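Local coordinates for protein UTP--glucose-1-phosphate uridylyltransferase (Acinetobacter baumannii, PDB 6IKX) that catalyses the transfer of a uridylyl group from UTP to alpha-D-glucose 1-phosphate, giving UDP-alpha-D-glucose and diphosphate, at residues Q154-M159 / Y210-K215; A112-K117 / L219-P224. The protein carries 1 engineered substitution. All coordinates share one frame; numbering follows the deposited sequence.

Contact 1 (Q154-M159 / Y210-K215); sequences QAAQIM and YVLPAK
Ile158 and Tyr210 cross at a slant on one face of the mixed central sheet of this GT-A-type nucleotidyltransferase. Their strands, 156-159 and 210-212, are antiparallel neighbours, and the two residues form a non-hydrogen-bonded pair. Ile158 CG1 comes within 3.7 Å of Tyr210 CD2 and lies almost as near CE2, so the CD2-CE2 bond takes the contact. In Tyr210, CG stands beside the backbone N (chi1 -50°), which swings the ring to where Ile158 CG1 meets it. Helix 233-240 touches the ring through Leu233. Ala156 CB packs on Pro213 CD at 4.1 Å, just past the end of the strand pairing. Leu240 of the same helix touches both residues.

Gln157 and Val211 project from the other face, where their CB atoms are 4.4 Å apart. The Gln157 amide then leads away from Val211. Its OE1 is bonded to Ser185 and its NE2 to Glu247, so this buried amide has partners at both ends. NE2 also reaches Ala155 O at 2.8 Å, from above the carbonyl plane. Between the strands, Val211 N donates to Gln157 O at 3.1 Å. The return bond, Gln157 N to Val211 O, is 3.0 Å long and nearly straight at 169°.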
loop_
_atom_site.group_PDB
_atom_site.type_symbol
_atom_site.label_atom_id
_atom_site.label_comp_id
_atom_site.label_asym_id
_atom_site.label_seq_id
_atom_site.Cartn_x
_atom_site.Cartn_y
_atom_site.Cartn_z
ATOM N N GLN A 154 39.972 4.040 -15.257
ATOM C CA GLN A 154 38.914 4.546 -16.175
ATOM C C GLN A 154 38.456 3.405 -17.097
ATOM O O GLN A 154 37.940 3.705 -18.197
ATOM C CB GLN A 154 39.464 5.769 -16.920
ATOM C CG GLN A 154 38.498 6.948 -17.031
ATOM C CD GLN A 154 37.959 7.507 -15.732
ATOM O OE1 GLN A 154 37.001 8.279 -15.752
ATOM N NE2 GLN A 154 38.554 7.152 -14.596
ATOM N N ALA A 155 38.628 2.149 -16.651
ATOM C CA ALA A 155 38.124 0.905 -17.282
ATOM C C ALA A 155 36.933 0.364 -16.478
ATOM O O ALA A 155 37.044 0.262 -15.232
ATOM C CB ALA A 155 39.209 -0.144 -17.316
ATOM N N ALA A 156 35.859 -0.031 -17.159
ATOM C CA ALA A 156 34.656 -0.579 -16.499
ATOM C C ALA A 156 35.101 -1.806 -15.697
ATOM O O ALA A 156 36.084 -2.440 -16.090
ATOM C CB ALA A 156 33.575 -0.893 -17.493
ATOM N N GLN A 157 34.453 -2.035 -14.564
ATOM C CA GLN A 157 34.755 -3.142 -13.633
ATOM C C GLN A 157 33.526 -4.054 -13.564
ATOM O O GLN A 157 32.372 -3.540 -13.451
ATOM C CB GLN A 157 35.174 -2.578 -12.269
ATOM C CG GLN A 157 36.350 -1.595 -12.331
ATOM C CD GLN A 157 37.677 -2.227 -12.712
ATOM O OE1 GLN A 157 38.124 -3.224 -12.117
ATOM N NE2 GLN A 157 38.321 -1.657 -13.731
ATOM N N ILE A 158 33.772 -5.350 -13.704
ATOM C CA ILE A 158 32.800 -6.448 -13.446
ATOM C C ILE A 158 33.358 -7.281 -12.288
ATOM O O ILE A 158 34.443 -7.887 -12.421
ATOM C CB ILE A 158 32.536 -7.272 -14.715
ATOM C CG1 ILE A 158 31.607 -6.559 -15.696
ATOM C CG2 ILE A 158 31.970 -8.627 -14.370
ATOM C CD1 ILE A 158 32.186 -5.358 -16.380
ATOM N N MET A 159 32.676 -7.276 -11.149
ATOM C CA MET A 159 33.127 -8.098 -9.996
ATOM C C MET A 159 32.891 -9.580 -10.344
ATOM O O MET A 159 31.822 -9.895 -10.915
ATOM C CB MET A 159 32.413 -7.695 -8.700
ATOM C CG MET A 159 32.966 -8.416 -7.464
ATOM S SD MET A 159 32.272 -7.912 -5.879
ATOM C CE MET A 159 32.548 -6.144 -5.943
ATOM N N TYR A 210 29.018 -3.916 -10.423
ATOM C CA TYR A 210 29.551 -3.242 -11.622
ATOM C C TYR A 210 29.875 -1.790 -11.260
ATOM O O TYR A 210 29.196 -1.172 -10.425
ATOM C CB TYR A 210 28.566 -3.301 -12.792
ATOM C CG TYR A 210 28.003 -4.664 -13.119
ATOM C CD1 TYR A 210 27.064 -5.287 -12.296
ATOM C CD2 TYR A 210 28.385 -5.329 -14.266
ATOM C CE1 TYR A 210 26.548 -6.539 -12.600
ATOM C CE2 TYR A 210 27.853 -6.565 -14.598
ATOM C CZ TYR A 210 26.927 -7.170 -13.767
ATOM O OH TYR A 210 26.412 -8.373 -14.116
ATOM N N VAL A 211 30.926 -1.271 -11.881
ATOM C CA VAL A 211 31.148 0.190 -12.052
ATOM C C VAL A 211 31.273 0.408 -13.550
ATOM O O VAL A 211 32.050 -0.305 -14.148
ATOM C CB VAL A 211 32.390 0.644 -11.285
ATOM C CG1 VAL A 211 32.500 2.156 -11.280
ATOM C CG2 VAL A 211 32.397 0.061 -9.888
ATOM N N LEU A 212 30.450 1.289 -14.105
ATOM C CA LEU A 212 30.231 1.491 -15.555
ATOM C C LEU A 212 30.263 2.986 -15.813
ATOM O O LEU A 212 29.936 3.787 -14.941
ATOM C CB LEU A 212 28.861 0.954 -15.980
ATOM C CG LEU A 212 28.507 -0.468 -15.565
ATOM C CD1 LEU A 212 27.031 -0.724 -15.815
ATOM C CD2 LEU A 212 29.342 -1.497 -16.304
ATOM N N PRO A 213 30.674 3.402 -17.013
ATOM C CA PRO A 213 30.506 4.783 -17.434
ATOM C C PRO A 213 29.073 5.070 -17.884
ATOM O O PRO A 213 28.368 4.163 -18.161
ATOM C CB PRO A 213 31.496 4.891 -18.610
ATOM C CG PRO A 213 31.511 3.506 -19.198
ATOM C CD PRO A 213 31.415 2.596 -17.990
ATOM N N ALA A 214 28.725 6.345 -17.952
ATOM C CA ALA A 214 27.387 6.858 -18.310
ATOM C C ALA A 214 27.092 6.525 -19.762
ATOM O O ALA A 214 25.892 6.445 -20.110
ATOM C CB ALA A 214 27.339 8.346 -18.084
ATOM N N LYS A 215 28.150 6.461 -20.584
ATOM C CA LYS A 215 28.133 5.943 -21.979
ATOM C C LYS A 215 27.124 4.794 -22.046
ATOM O O LYS A 215 26.409 4.713 -23.062
ATOM C CB LYS A 215 29.479 5.299 -22.364
ATOM C CG LYS A 215 30.538 6.141 -23.062
ATOM C CD LYS A 215 31.842 5.340 -23.359
#

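Contact 2 (A112-K117 / L219-P224); sequences AVLCAK and LLENTP
Leu114 meets both Leu220 and Glu221. Its CG lies 3.9 Å from Leu220 CB, and these two leucine side chains run past each other in opposite directions. The Leu114 methyl CD2 is 3.9 Å from Glu221 CG, where the two side chains cross at about a right angle. Deeper in, Val113 CG1 touches Leu220 CD1 at 3.7 Å. Leu220 CG sits beside its own backbone N (chi1 -77°), and the branch beyond it carries CD1 to the valine.

At the more open edge, Lys117 NZ donates to Glu221 OE2 at 2.7 Å in a salt bridge. The bond uses the syn lone pair of OE2, on the side of OE1. The extended chains of Lys117 and Glu221 cross nearly at right angles.

The contact is helix-end packing within the GT-A-type nucleotidyltransferase fold. It sets helix 109-115 and the start of helix 117-120 against the last part of helix 216-220 and the type I beta turn from Leu220 to Thr223. That turn has a weak bond from Thr223 OG1 to Leu220 O. Ala236 of helix 233-240 and Ile231 also touch Leu220. Met217, earlier in helix 216-220, touches both Val113 and Lys117.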
loop_
_atom_site.group_PDB
_atom_site.type_symbol
_atom_site.label_atom_id
_atom_site.label_comp_id
_atom_site.label_asym_id
_atom_site.label_seq_id
_atom_site.Cartn_x
_atom_site.Cartn_y
_atom_site.Cartn_z
ATOM N N ALA A 112 16.356 -2.259 -16.726
ATOM C CA ALA A 112 16.336 -1.694 -15.362
ATOM C C ALA A 112 17.380 -0.566 -15.249
ATOM O O ALA A 112 17.022 0.575 -14.856
ATOM C CB ALA A 112 16.597 -2.794 -14.381
ATOM N N VAL A 113 18.626 -0.852 -15.599
ATOM C CA VAL A 113 19.718 0.155 -15.558
ATOM C C VAL A 113 19.339 1.331 -16.472
ATOM O O VAL A 113 19.478 2.478 -16.026
ATOM C CB VAL A 113 21.075 -0.470 -15.923
ATOM C CG1 VAL A 113 22.157 0.579 -16.086
ATOM C CG2 VAL A 113 21.493 -1.495 -14.882
ATOM N N LEU A 114 18.806 1.081 -17.668
ATOM C CA LEU A 114 18.379 2.165 -18.600
ATOM C C LEU A 114 17.308 3.070 -17.963
ATOM O O LEU A 114 17.320 4.296 -18.261
ATOM C CB LEU A 114 17.838 1.507 -19.868
ATOM C CG LEU A 114 18.075 2.243 -21.174
ATOM C CD1 LEU A 114 16.949 1.937 -22.143
ATOM C CD2 LEU A 114 18.249 3.743 -20.990
ATOM N N CYS A 115 16.397 2.506 -17.146
ATOM C CA CYS A 115 15.317 3.241 -16.420
ATOM C C CYS A 115 15.911 4.328 -15.518
ATOM O O CYS A 115 15.299 5.358 -15.375
ATOM C CB CYS A 115 14.456 2.315 -15.568
ATOM S SG CYS A 115 13.418 1.170 -16.518
ATOM N N ALA A 116 17.120 4.147 -15.017
ATOM C CA ALA A 116 17.810 5.150 -14.185
ATOM C C ALA A 116 18.607 6.164 -15.019
ATOM O O ALA A 116 19.466 6.820 -14.443
ATOM C CB ALA A 116 18.726 4.441 -13.217
ATOM N N LYS A 117 18.348 6.342 -16.304
ATOM C CA LYS A 117 19.261 7.164 -17.150
ATOM C C LYS A 117 19.216 8.617 -16.668
ATOM O O LYS A 117 20.279 9.205 -16.438
ATOM C CB LYS A 117 18.873 7.050 -18.619
ATOM C CG LYS A 117 19.463 8.115 -19.525
ATOM C CD LYS A 117 19.182 7.857 -20.975
ATOM C CE LYS A 117 19.315 9.098 -21.831
ATOM N NZ LYS A 117 18.711 8.878 -23.168
ATOM N N LEU A 219 24.485 2.980 -25.055
ATOM C CA LEU A 219 24.716 1.586 -25.455
ATOM C C LEU A 219 23.453 0.760 -25.171
ATOM O O LEU A 219 23.032 0.033 -26.096
ATOM C CB LEU A 219 25.951 1.060 -24.730
ATOM C CG LEU A 219 27.267 1.755 -25.103
ATOM C CD1 LEU A 219 28.469 1.053 -24.461
ATOM C CD2 LEU A 219 27.434 1.831 -26.604
ATOM N N LEU A 220 22.849 0.842 -23.975
ATOM C CA LEU A 220 21.630 0.032 -23.617
ATOM C C LEU A 220 20.460 0.418 -24.539
ATOM O O LEU A 220 19.655 -0.461 -24.843
ATOM C CB LEU A 220 21.264 0.206 -22.139
ATOM C CG LEU A 220 22.142 -0.563 -21.143
ATOM C CD1 LEU A 220 21.973 -0.017 -19.753
ATOM C CD2 LEU A 220 21.833 -2.051 -21.127
ATOM N N GLU A 221 20.380 1.676 -24.993
ATOM C CA GLU A 221 19.318 2.143 -25.924
ATOM C C GLU A 221 19.517 1.510 -27.312
ATOM O O GLU A 221 18.635 1.681 -28.138
ATOM C CB GLU A 221 19.310 3.672 -26.031
ATOM C CG GLU A 221 18.584 4.334 -24.873
ATOM C CD GLU A 221 18.746 5.833 -24.659
ATOM O OE1 GLU A 221 19.731 6.418 -25.139
ATOM O OE2 GLU A 221 17.888 6.410 -23.957
ATOM N N ASN A 222 20.633 0.814 -27.574
ATOM C CA ASN A 222 21.018 0.357 -28.944
ATOM C C ASN A 222 21.391 -1.129 -28.952
ATOM O O ASN A 222 22.087 -1.540 -29.888
ATOM C CB ASN A 222 22.136 1.243 -29.501
ATOM C CG ASN A 222 21.610 2.594 -29.946
ATOM O OD1 ASN A 222 21.044 2.703 -31.026
ATOM N ND2 ASN A 222 21.744 3.612 -29.110
ATOM N N THR A 223 20.913 -1.915 -27.981
ATOM C CA THR A 223 21.211 -3.370 -27.877
ATOM C C THR A 223 20.256 -4.180 -28.752
ATOM O O THR A 223 19.071 -4.288 -28.436
ATOM C CB THR A 223 21.114 -3.896 -26.443
ATOM O OG1 THR A 223 19.769 -3.717 -26.001
ATOM C CG2 THR A 223 22.085 -3.216 -25.512
ATOM N N PRO A 224 20.760 -4.857 -29.807
ATOM C CA PRO A 224 19.975 -5.800 -30.598
ATOM C C PRO A 224 18.493 -6.004 -30.231
ATOM O O PRO A 224 18.221 -6.553 -29.171
ATOM C CB PRO A 224 20.851 -7.020 -30.257
ATOM C CG PRO A 224 22.302 -6.478 -30.194
ATOM C CD PRO A 224 22.175 -4.965 -30.182
#

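Contacts 1 and 2 have centres about 14 Å apart and lie on the same side of the chain's centre. Strand 209-212 of contact 1 leads through Pro213, Ala214 and Lys215 into helix 216-220 of contact 2. Helix 233-240 packs against both contacts. Along the chain, contact 1 is nested within the loop closed by contact 2. Each contact lies near a different residue of the substrate site, which is without nucleotide here. The Tyr210 side chain is about 3 Å from that of Val206, a UDP-glucose-binding residue, and about 5 Å from a bound sulfate ion, probably from the crystallisation liquor. The Val113 side chain is about 5 Å from that of Pro8, a UTP-binding residue.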